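Local structure of NTF2-like Protein (3DMC) at residues V13-F18 with V90-R95; E39-W44 with D118-Y123. The protein is of unknown function but belongs to the SnoaL-like branch of the NTF2-like superfamily, whose cone-shaped fold commonly encloses a ligand-binding or catalytic pocket. All coordinates share one frame; numbering follows the deposited sequence.

Interaction 1: residues V13-F18 with V90-R95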
ATOM      1  N   VAL A  13      -5.516 -17.651   4.770  1.00 12.56           N
ATOM      2  CA  VAL A  13      -4.291 -17.999   4.042  1.00 13.63           C
ATOM      3  C   VAL A  13      -3.307 -16.826   4.068  1.00  9.02           C
ATOM      4  O   VAL A  13      -2.121 -17.008   4.326  1.00  8.89           O
ATOM      5  CB  VAL A  13      -4.591 -18.459   2.597  1.00 12.75           C
ATOM      6  CG1 VAL A  13      -3.305 -18.578   1.769  1.00 12.24           C
ATOM      7  CG2 VAL A  13      -5.326 -19.771   2.642  1.00 17.16           C
ATOM      8  N   ALA A  14      -3.801 -15.631   3.797  1.00 10.10           N
ATOM      9  CA  ALA A  14      -2.918 -14.417   3.817  1.00 10.43           C
ATOM     10  C   ALA A  14      -2.264 -14.253   5.190  1.00 11.97           C
ATOM     11  O   ALA A  14      -1.053 -13.951   5.301  1.00 10.99           O
ATOM     12  CB  ALA A  14      -3.695 -13.123   3.431  1.00 11.80           C
ATOM     13  N   HIS A  15      -3.064 -14.430   6.232  1.00 13.09           N
ATOM     14  CA  HIS A  15      -2.523 -14.267   7.594  1.00 13.16           C
ATOM     15  C   HIS A  15      -1.446 -15.304   7.842  1.00 13.12           C
ATOM     16  O   HIS A  15      -0.449 -15.029   8.519  1.00 14.04           O
ATOM     17  CB  HIS A  15      -3.584 -14.333   8.701  1.00 13.86           C
ATOM     18  CG  HIS A  15      -4.268 -13.026   9.001  1.00 12.08           C
ATOM     19  ND1 HIS A  15      -3.662 -12.006   9.703  1.00 12.29           N
ATOM     20  CD2 HIS A  15      -5.513 -12.589   8.706  1.00 13.32           C
ATOM     21  CE1 HIS A  15      -4.505 -10.993   9.816  1.00 15.10           C
ATOM     22  NE2 HIS A  15      -5.639 -11.324   9.223  1.00 11.77           N
ATOM     23  N   GLN A  16      -1.628 -16.505   7.313  1.00 13.37           N
ATOM     24  CA  GLN A  16      -0.607 -17.539   7.514  1.00 13.64           C
ATOM     25  C   GLN A  16       0.644 -17.121   6.777  1.00 13.49           C
ATOM     26  O   GLN A  16       1.742 -17.216   7.293  1.00 11.78           O
ATOM     27  CB  GLN A  16      -1.055 -18.919   7.043  1.00 18.56           C
ATOM     28  CG  GLN A  16      -0.006 -19.993   7.310  1.00 24.05           C
ATOM     29  CD  GLN A  16       0.314 -20.135   8.802  1.00 26.08           C
ATOM     30  OE1 GLN A  16       1.360 -19.674   9.289  1.00 28.19           O
ATOM     31  NE2 GLN A  16      -0.601 -20.753   9.531  1.00 30.33           N
ATOM     32  N   GLY A  17       0.471 -16.648   5.560  1.00 12.46           N
ATOM     33  CA  GLY A  17       1.596 -16.100   4.781  1.00 13.56           C
ATOM     34  C   GLY A  17       2.322 -14.990   5.507  1.00 10.34           C
ATOM     35  O   GLY A  17       3.573 -14.932   5.494  1.00 12.49           O
ATOM     36  N   PHE A  18       1.552 -14.137   6.175  1.00 12.77           N
ATOM     37  CA  PHE A  18       2.139 -12.975   6.854  1.00 12.51           C
ATOM     38  C   PHE A  18       2.944 -13.440   8.068  1.00 11.14           C
ATOM     39  O   PHE A  18       3.996 -12.911   8.376  1.00  9.21           O
ATOM     40  CB  PHE A  18       1.125 -11.911   7.246  1.00 16.01           C
ATOM     41  CG  PHE A  18       1.746 -10.566   7.434  1.00 15.06           C
ATOM     42  CD1 PHE A  18       2.222  -9.863   6.330  1.00 18.62           C
ATOM     43  CD2 PHE A  18       1.901 -10.024   8.692  1.00 17.36           C
ATOM     44  CE1 PHE A  18       2.809  -8.628   6.485  1.00 22.55           C
ATOM     45  CE2 PHE A  18       2.510  -8.783   8.857  1.00 20.39           C
ATOM     46  CZ  PHE A  18       2.961  -8.087   7.734  1.00 17.39           C
ATOM     47  N   VAL A  90      -5.301  -9.479   0.040  1.00  8.52           N
ATOM     48  CA  VAL A  90      -5.156  -8.945   1.408  1.00  9.16           C
ATOM     49  C   VAL A  90      -3.977  -8.005   1.441  1.00  8.69           C
ATOM     50  O   VAL A  90      -2.901  -8.290   0.865  1.00  8.40           O
ATOM     51  CB  VAL A  90      -4.932 -10.049   2.454  1.00  9.61           C
ATOM     52  CG1 VAL A  90      -5.008  -9.438   3.816  1.00 12.40           C
ATOM     53  CG2 VAL A  90      -6.001 -11.177   2.294  1.00  8.87           C
ATOM     54  N   VAL A  91      -4.181  -6.868   2.092  1.00  8.13           N
ATOM     55  CA  VAL A  91      -3.093  -5.885   2.254  1.00  8.49           C
ATOM     56  C   VAL A  91      -2.851  -5.699   3.732  1.00  9.58           C
ATOM     57  O   VAL A  91      -3.787  -5.573   4.531  1.00  8.50           O
ATOM     58  CB  VAL A  91      -3.433  -4.479   1.660  1.00  9.15           C
ATOM     59  CG1 VAL A  91      -2.276  -3.463   1.852  1.00  8.68           C
ATOM     60  CG2 VAL A  91      -3.809  -4.548   0.177  1.00  5.92           C
ATOM     61  N   PHE A  92      -1.569  -5.734   4.046  1.00  9.72           N
ATOM     62  CA  PHE A  92      -1.021  -5.540   5.380  1.00  7.84           C
ATOM     63  C   PHE A  92      -0.255  -4.224   5.381  1.00  8.32           C
ATOM     64  O   PHE A  92       0.723  -4.082   4.679  1.00 11.10           O
ATOM     65  CB  PHE A  92      -0.067  -6.700   5.700  1.00  9.55           C
ATOM     66  CG  PHE A  92      -0.740  -8.032   5.760  1.00  9.33           C
ATOM     67  CD1 PHE A  92      -0.903  -8.806   4.578  1.00  7.40           C
ATOM     68  CD2 PHE A  92      -1.205  -8.544   6.965  1.00 11.40           C
ATOM     69  CE1 PHE A  92      -1.529 -10.020   4.629  1.00 13.37           C
ATOM     70  CE2 PHE A  92      -1.828  -9.776   7.002  1.00 11.41           C
ATOM     71  CZ  PHE A  92      -1.995 -10.503   5.842  1.00 11.57           C
ATOM     72  N   GLU A  93      -0.713  -3.288   6.207  1.00  7.20           N
ATOM     73  CA  GLU A  93      -0.040  -2.026   6.407  1.00  9.03           C
ATOM     74  C   GLU A  93       0.645  -2.131   7.761  1.00 10.48           C
ATOM     75  O   GLU A  93      -0.018  -2.279   8.818  1.00  6.97           O
ATOM     76  CB  GLU A  93      -1.006  -0.845   6.412  1.00  8.77           C
ATOM     77  CG  GLU A  93      -1.688  -0.549   5.094  1.00  8.38           C
ATOM     78  CD  GLU A  93      -2.669   0.597   5.219  1.00 10.18           C
ATOM     79  OE1 GLU A  93      -2.213   1.703   5.641  1.00  8.00           O
ATOM     80  OE2 GLU A  93      -3.867   0.383   4.901  1.00 10.73           O
ATOM     81  N   PHE A  94       1.963  -2.027   7.708  1.00  7.82           N
ATOM     82  CA  PHE A  94       2.804  -2.252   8.895  1.00  8.84           C
ATOM     83  C   PHE A  94       3.989  -1.278   9.043  1.00 10.78           C
ATOM     84  O   PHE A  94       4.326  -0.504   8.136  1.00  7.25           O
ATOM     85  CB  PHE A  94       3.240  -3.726   9.010  1.00 11.25           C
ATOM     86  CG  PHE A  94       4.190  -4.179   7.930  1.00 11.00           C
ATOM     87  CD1 PHE A  94       3.730  -4.731   6.739  1.00  9.94           C
ATOM     88  CD2 PHE A  94       5.560  -4.064   8.111  1.00 12.31           C
ATOM     89  CE1 PHE A  94       4.618  -5.143   5.769  1.00  9.40           C
ATOM     90  CE2 PHE A  94       6.438  -4.466   7.141  1.00 10.52           C
ATOM     91  CZ  PHE A  94       5.974  -5.009   5.962  1.00 11.69           C
ATOM     92  N   ARG A  95       4.591  -1.328  10.230  1.00  9.99           N
ATOM     93  CA  ARG A  95       5.792  -0.525  10.564  1.00  7.97           C
ATOM     94  C   ARG A  95       6.878  -1.503  10.932  1.00  8.47           C
ATOM     95  O   ARG A  95       6.602  -2.502  11.624  1.00  9.57           O
ATOM     96  CB  ARG A  95       5.511   0.459  11.734  1.00  8.94           C
ATOM     97  CG  ARG A  95       4.507   1.579  11.415  1.00 10.05           C
ATOM     98  CD  ARG A  95       3.933   2.288  12.635  1.00 13.83           C
ATOM     99  NE  ARG A  95       5.040   2.822  13.448  1.00 17.56           N
ATOM    100  CZ  ARG A  95       5.499   2.250  14.567  1.00 21.76           C
ATOM    101  NH1 ARG A  95       4.945   1.134  15.031  1.00 20.76           N
ATOM    102  NH2 ARG A  95       6.523   2.796  15.231  1.00 19.40           N
TER

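Interaction 2: residues E39-W44 with D118-Y123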
ATOM      1  N   GLU A  39       3.364 -21.893  -8.160  1.00 15.38           N
ATOM      2  CA  GLU A  39       4.462 -22.047  -9.097  1.00 17.39           C
ATOM      3  C   GLU A  39       4.588 -20.845 -10.033  1.00 17.09           C
ATOM      4  O   GLU A  39       5.666 -20.564 -10.562  1.00 19.29           O
ATOM      5  CB  GLU A  39       4.312 -23.336  -9.925  1.00 19.64           C
ATOM      6  CG  GLU A  39       4.350 -24.609  -9.079  1.00 28.80           C
ATOM      7  CD  GLU A  39       5.576 -24.682  -8.172  1.00 38.46           C
ATOM      8  OE1 GLU A  39       6.717 -24.539  -8.669  1.00 42.24           O
ATOM      9  OE2 GLU A  39       5.396 -24.892  -6.950  1.00 42.86           O
ATOM     10  N   ASP A  40       3.466 -20.160 -10.228  1.00 16.45           N
ATOM     11  CA  ASP A  40       3.392 -18.999 -11.134  1.00 15.56           C
ATOM     12  C   ASP A  40       3.463 -17.696 -10.333  1.00 13.72           C
ATOM     13  O   ASP A  40       3.085 -16.637 -10.808  1.00 11.13           O
ATOM     14  CB  ASP A  40       2.147 -19.009 -12.032  1.00 14.84           C
ATOM     15  CG  ASP A  40       0.842 -18.944 -11.264  1.00 14.73           C
ATOM     16  OD1 ASP A  40       0.823 -19.249 -10.042  1.00 15.34           O
ATOM     17  OD2 ASP A  40      -0.194 -18.625 -11.887  1.00 19.52           O
ATOM     18  N   PHE A  41       3.977 -17.822  -9.121  1.00 15.10           N
ATOM     19  CA  PHE A  41       4.118 -16.672  -8.205  1.00 14.39           C
ATOM     20  C   PHE A  41       4.818 -15.492  -8.889  1.00 14.14           C
ATOM     21  O   PHE A  41       5.849 -15.671  -9.534  1.00 16.17           O
ATOM     22  CB  PHE A  41       4.929 -17.080  -6.971  1.00 13.84           C
ATOM     23  CG  PHE A  41       5.152 -15.956  -5.992  1.00 13.08           C
ATOM     24  CD1 PHE A  41       4.134 -15.551  -5.154  1.00 12.45           C
ATOM     25  CD2 PHE A  41       6.394 -15.307  -5.906  1.00 16.37           C
ATOM     26  CE1 PHE A  41       4.347 -14.500  -4.222  1.00 10.66           C
ATOM     27  CE2 PHE A  41       6.615 -14.268  -4.970  1.00 12.33           C
ATOM     28  CZ  PHE A  41       5.569 -13.873  -4.141  1.00  9.72           C
ATOM     29  N   THR A  42       4.257 -14.289  -8.735  1.00 12.06           N
ATOM     30  CA  THR A  42       4.946 -13.068  -9.207  1.00  8.77           C
ATOM     31  C   THR A  42       5.008 -12.074  -8.079  1.00 11.83           C
ATOM     32  O   THR A  42       4.231 -12.142  -7.125  1.00 10.57           O
ATOM     33  CB  THR A  42       4.231 -12.372 -10.364  1.00 14.53           C
ATOM     34  OG1 THR A  42       3.041 -11.719  -9.878  1.00 14.69           O
ATOM     35  CG2 THR A  42       3.905 -13.337 -11.486  1.00 13.54           C
ATOM     36  N   PHE A  43       5.981 -11.198  -8.157  1.00 11.17           N
ATOM     37  CA  PHE A  43       6.110 -10.164  -7.109  1.00 12.63           C
ATOM     38  C   PHE A  43       6.588  -8.889  -7.747  1.00 11.99           C
ATOM     39  O   PHE A  43       7.400  -8.891  -8.668  1.00 14.90           O
ATOM     40  CB  PHE A  43       7.013 -10.569  -5.934  1.00 13.88           C
ATOM     41  CG  PHE A  43       8.462 -10.876  -6.300  1.00 15.08           C
ATOM     42  CD1 PHE A  43       8.811 -12.085  -6.890  1.00 14.41           C
ATOM     43  CD2 PHE A  43       9.471  -9.992  -6.019  1.00 19.28           C
ATOM     44  CE1 PHE A  43      10.133 -12.363  -7.202  1.00 15.81           C
ATOM     45  CE2 PHE A  43      10.784 -10.272  -6.343  1.00 17.18           C
ATOM     46  CZ  PHE A  43      11.102 -11.469  -6.930  1.00 15.56           C
ATOM     47  N   TRP A  44       6.050  -7.798  -7.243  1.00  8.68           N
ATOM     48  CA  TRP A  44       6.407  -6.451  -7.724  1.00  8.72           C
ATOM     49  C   TRP A  44       7.111  -5.691  -6.587  1.00  8.36           C
ATOM     50  O   TRP A  44       6.653  -5.690  -5.447  1.00  9.64           O
ATOM     51  CB  TRP A  44       5.138  -5.685  -8.130  1.00  8.15           C
ATOM     52  CG  TRP A  44       5.119  -5.117  -9.500  1.00 11.56           C
ATOM     53  CD1 TRP A  44       4.500  -5.655 -10.592  1.00 15.18           C
ATOM     54  CD2 TRP A  44       5.701  -3.882  -9.939  1.00 13.48           C
ATOM     55  NE1 TRP A  44       4.682  -4.850 -11.674  1.00 19.33           N
ATOM     56  CE2 TRP A  44       5.417  -3.754 -11.309  1.00 15.62           C
ATOM     57  CE3 TRP A  44       6.458  -2.894  -9.319  1.00 11.39           C
ATOM     58  CZ2 TRP A  44       5.848  -2.663 -12.066  1.00 11.62           C
ATOM     59  CZ3 TRP A  44       6.886  -1.796 -10.078  1.00 13.12           C
ATOM     60  CH2 TRP A  44       6.588  -1.708 -11.446  1.00 15.27           C
ATOM     61  N   ASP A 118      -4.934 -22.639  -1.134  1.00 18.59           N
ATOM     62  CA  ASP A 118      -4.201 -22.716   0.127  1.00 19.33           C
ATOM     63  C   ASP A 118      -2.855 -22.043  -0.031  1.00 16.42           C
ATOM     64  O   ASP A 118      -1.981 -22.145   0.821  1.00 17.48           O
ATOM     65  CB  ASP A 118      -4.072 -24.159   0.635  1.00 20.86           C
ATOM     66  CG  ASP A 118      -3.291 -25.057  -0.297  1.00 26.98           C
ATOM     67  OD1 ASP A 118      -3.296 -24.817  -1.532  1.00 37.99           O
ATOM     68  OD2 ASP A 118      -2.684 -26.020   0.209  1.00 38.89           O
ATOM     69  N   LYS A 119      -2.732 -21.309  -1.134  1.00 16.42           N
ATOM     70  CA  LYS A 119      -1.485 -20.597  -1.467  1.00 15.44           C
ATOM     71  C   LYS A 119      -1.642 -19.116  -1.853  1.00 14.10           C
ATOM     72  O   LYS A 119      -2.741 -18.603  -2.059  1.00 13.04           O
ATOM     73  CB  LYS A 119      -0.736 -21.340  -2.580  1.00 15.70           C
ATOM     74  CG  LYS A 119      -0.178 -22.676  -2.110  1.00 19.40           C
ATOM     75  CD  LYS A 119       0.383 -23.525  -3.208  1.00 27.14           C
ATOM     76  CE  LYS A 119       0.788 -24.892  -2.664  1.00 34.65           C
ATOM     77  NZ  LYS A 119       1.351 -25.772  -3.727  1.00 42.82           N
ATOM     78  N   ILE A 120      -0.472 -18.502  -1.989  1.00 13.84           N
ATOM     79  CA  ILE A 120      -0.300 -17.087  -2.422  1.00 14.16           C
ATOM     80  C   ILE A 120       0.320 -17.052  -3.807  1.00 12.15           C
ATOM     81  O   ILE A 120       1.376 -17.679  -4.048  1.00 12.14           O
ATOM     82  CB  ILE A 120       0.594 -16.308  -1.412  1.00 12.10           C
ATOM     83  CG1 ILE A 120      -0.122 -16.227  -0.048  1.00 16.09           C
ATOM     84  CG2 ILE A 120       1.017 -14.917  -1.958  1.00 14.64           C
ATOM     85  CD1 ILE A 120       0.803 -15.876   1.131  1.00 15.88           C
ATOM     86  N   CYS A 121      -0.333 -16.309  -4.713  1.00 11.97           N
ATOM     87  CA  CYS A 121       0.057 -16.305  -6.137  1.00 12.00           C
ATOM     88  C   CYS A 121       0.716 -15.002  -6.581  1.00 11.46           C
ATOM     89  O   CYS A 121       1.358 -14.918  -7.624  1.00 11.76           O
ATOM     90  CB  CYS A 121      -1.150 -16.630  -7.046  1.00 14.73           C
ATOM     91  SG  CYS A 121      -2.612 -15.597  -6.827  1.00 16.05           S
ATOM     92  N   SER A 122       0.628 -13.977  -5.748  1.00  9.79           N
ATOM     93  CA  SER A 122       1.369 -12.750  -6.072  1.00  9.15           C
ATOM     94  C   SER A 122       1.554 -11.864  -4.846  1.00  9.30           C
ATOM     95  O   SER A 122       0.856 -12.000  -3.843  1.00  8.05           O
ATOM     96  CB  SER A 122       0.671 -11.957  -7.167  1.00 11.30           C
ATOM     97  OG  SER A 122      -0.589 -11.508  -6.711  1.00 14.18           O
ATOM     98  N   TYR A 123       2.510 -10.965  -5.009  1.00 10.59           N
ATOM     99  CA  TYR A 123       2.998 -10.091  -3.956  1.00  8.48           C
ATOM    100  C   TYR A 123       3.352  -8.739  -4.543  1.00 10.56           C
ATOM    101  O   TYR A 123       3.954  -8.660  -5.586  1.00  8.72           O
ATOM    102  CB  TYR A 123       4.237 -10.780  -3.356  1.00 11.47           C
ATOM    103  CG  TYR A 123       5.126 -10.016  -2.404  1.00 13.19           C
ATOM    104  CD1 TYR A 123       5.940  -8.959  -2.834  1.00 12.22           C
ATOM    105  CD2 TYR A 123       5.211 -10.400  -1.087  1.00 14.99           C
ATOM    106  CE1 TYR A 123       6.807  -8.301  -1.950  1.00  9.31           C
ATOM    107  CE2 TYR A 123       6.050  -9.754  -0.203  1.00 12.40           C
ATOM    108  CZ  TYR A 123       6.867  -8.727  -0.634  1.00  7.85           C
ATOM    109  OH  TYR A 123       7.679  -8.117   0.296  1.00 16.10           O
TER
HETATM  110  O   HOH W   1       3.609 -24.168  -5.298  1.00 28.39           O
HETATM  111  O   HOH W   2       0.730 -15.191 -10.279  1.00 18.81           O
HETATM  112  O   HOH W   3       3.215  -9.185  -8.638  1.00 17.69           O

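Interaction 1: residues V13-F18 with V90-R95
The rings of F18 and F92 lie almost flat on one another, their planes 4° apart and their centroids separated by 4.1 Å, in an offset stack. The two side chains run in opposite directions, F18 outward from helix 9-27 and F92 outward from strand 89-100, so each slides over the other: F18 CD1 sits 3.5 Å from F92 CG, while F18 CB rests over the same face of the F92 ring as a CH-pi contact. F18 takes this course because its CG is anti to the backbone N (chi1 -158°). Its far end continues to F94, where F18 CZ lies 3.6 Å from F94 CD1 and the edge of F18 is turned toward the F94 face in an offset edge-to-face pair. H15 meets F92 quite differently, with the F92 edge directed at the imidazole face and the planes perpendicular. Farther back along the helix, the small A14 lets the helix come near, and its CB is pressed to 3.2 Å from V90 CG2. Replacing F92 with an alanine would probably open a gap beneath the helix, leaving F18 without its stacking partner and H15 without the edge that meets its face. No hydrogen bond joins the two segments; F113 and V83 from the flanking strands also pack on F92. F94 borders a bound acetate, probably from the crystallisation liquor, consistent with the pocket of the fold. This mostly buried aromatic cluster, with H15 at its more exposed margin, joins the N-terminal helix to the curved sheet, as in the NTF2-like alpha+beta fold.

Interaction 2: residues E39-W44 with D118-Y123
Strand 119-127 runs parallel to strand 41-45, and F41, T42, F43 and W44 all meet it between I120 and Y123. Ahead of these, K119 is linked to E39 through water, which accepts from K119 NZ and donates to E39 OE2, the opposite charges standing 5.2 Å apart. The I120 side chain goes into the interior, where its CG2 branch lies 4.0 Å from F41 CE1, while its backbone O approaches the edge of the same phenylalanine ring. C121 contributes its carbonyl. C121 O accepts from T42 N at 3.2 Å, with the donor tilted 33° from the carbonyl plane, and F41 CA adds a CA-H...O contact to that oxygen. A second water donates to both C121 O and D40 O, tying the 39-40 corner to strand 119-127. S122 faces T42 across the parallel pair, its CB 3.6 Å from T42 OG1; the S122 hydroxyl itself bonds to R124. Y123 pairs with F43. Its N donates to T42 O at 3.0 Å, and its O receives W44 N at 2.8 Å, with F43 CA in CA-H...O contact and a third water joining Y123 O to T42 OG1. With CG anti to the backbone N (chi1 169°), the Y123 side chain runs beside F43, whose CB lies 3.7 Å from Y123 CD1. F41 CZ reaches Y123 CB at 3.5 Å, the two side chains crossing at a slant, and the phenol's OH is bonded to E125. F41 and F43 both extend to A60 on helix 57-69. T42 uses its N and O on the residues either side of S122, the signature of a parallel pair, here the short strand 41-45 with the last strand in the otherwise antiparallel sheet of the NTF2-like fold.

How the interactions relate
Interactions 1 and 2 use the same curved sheet, but interaction 1 is the deeper, about 7 Å from the centre of the chain to its own centre against about 11 Å for interaction 2, which has an exposed corner at E39-D40. In 13-18 with 90-95 a helix is laid on a strand through apolar and aromatic packing; in 39-44 with 118-123 backbone hydrogen bonds join neighbouring strands, with water-linked charges at the corner and apolar packing on the inner side. They meet where G17 CA packs on I120 CD1 at 3.7 Å, so helix 9-27 also touches the last strand. Both reach the second subunit: E93 salt-bridges R124 of that subunit, and W44 makes a cation-pi contact with its R108.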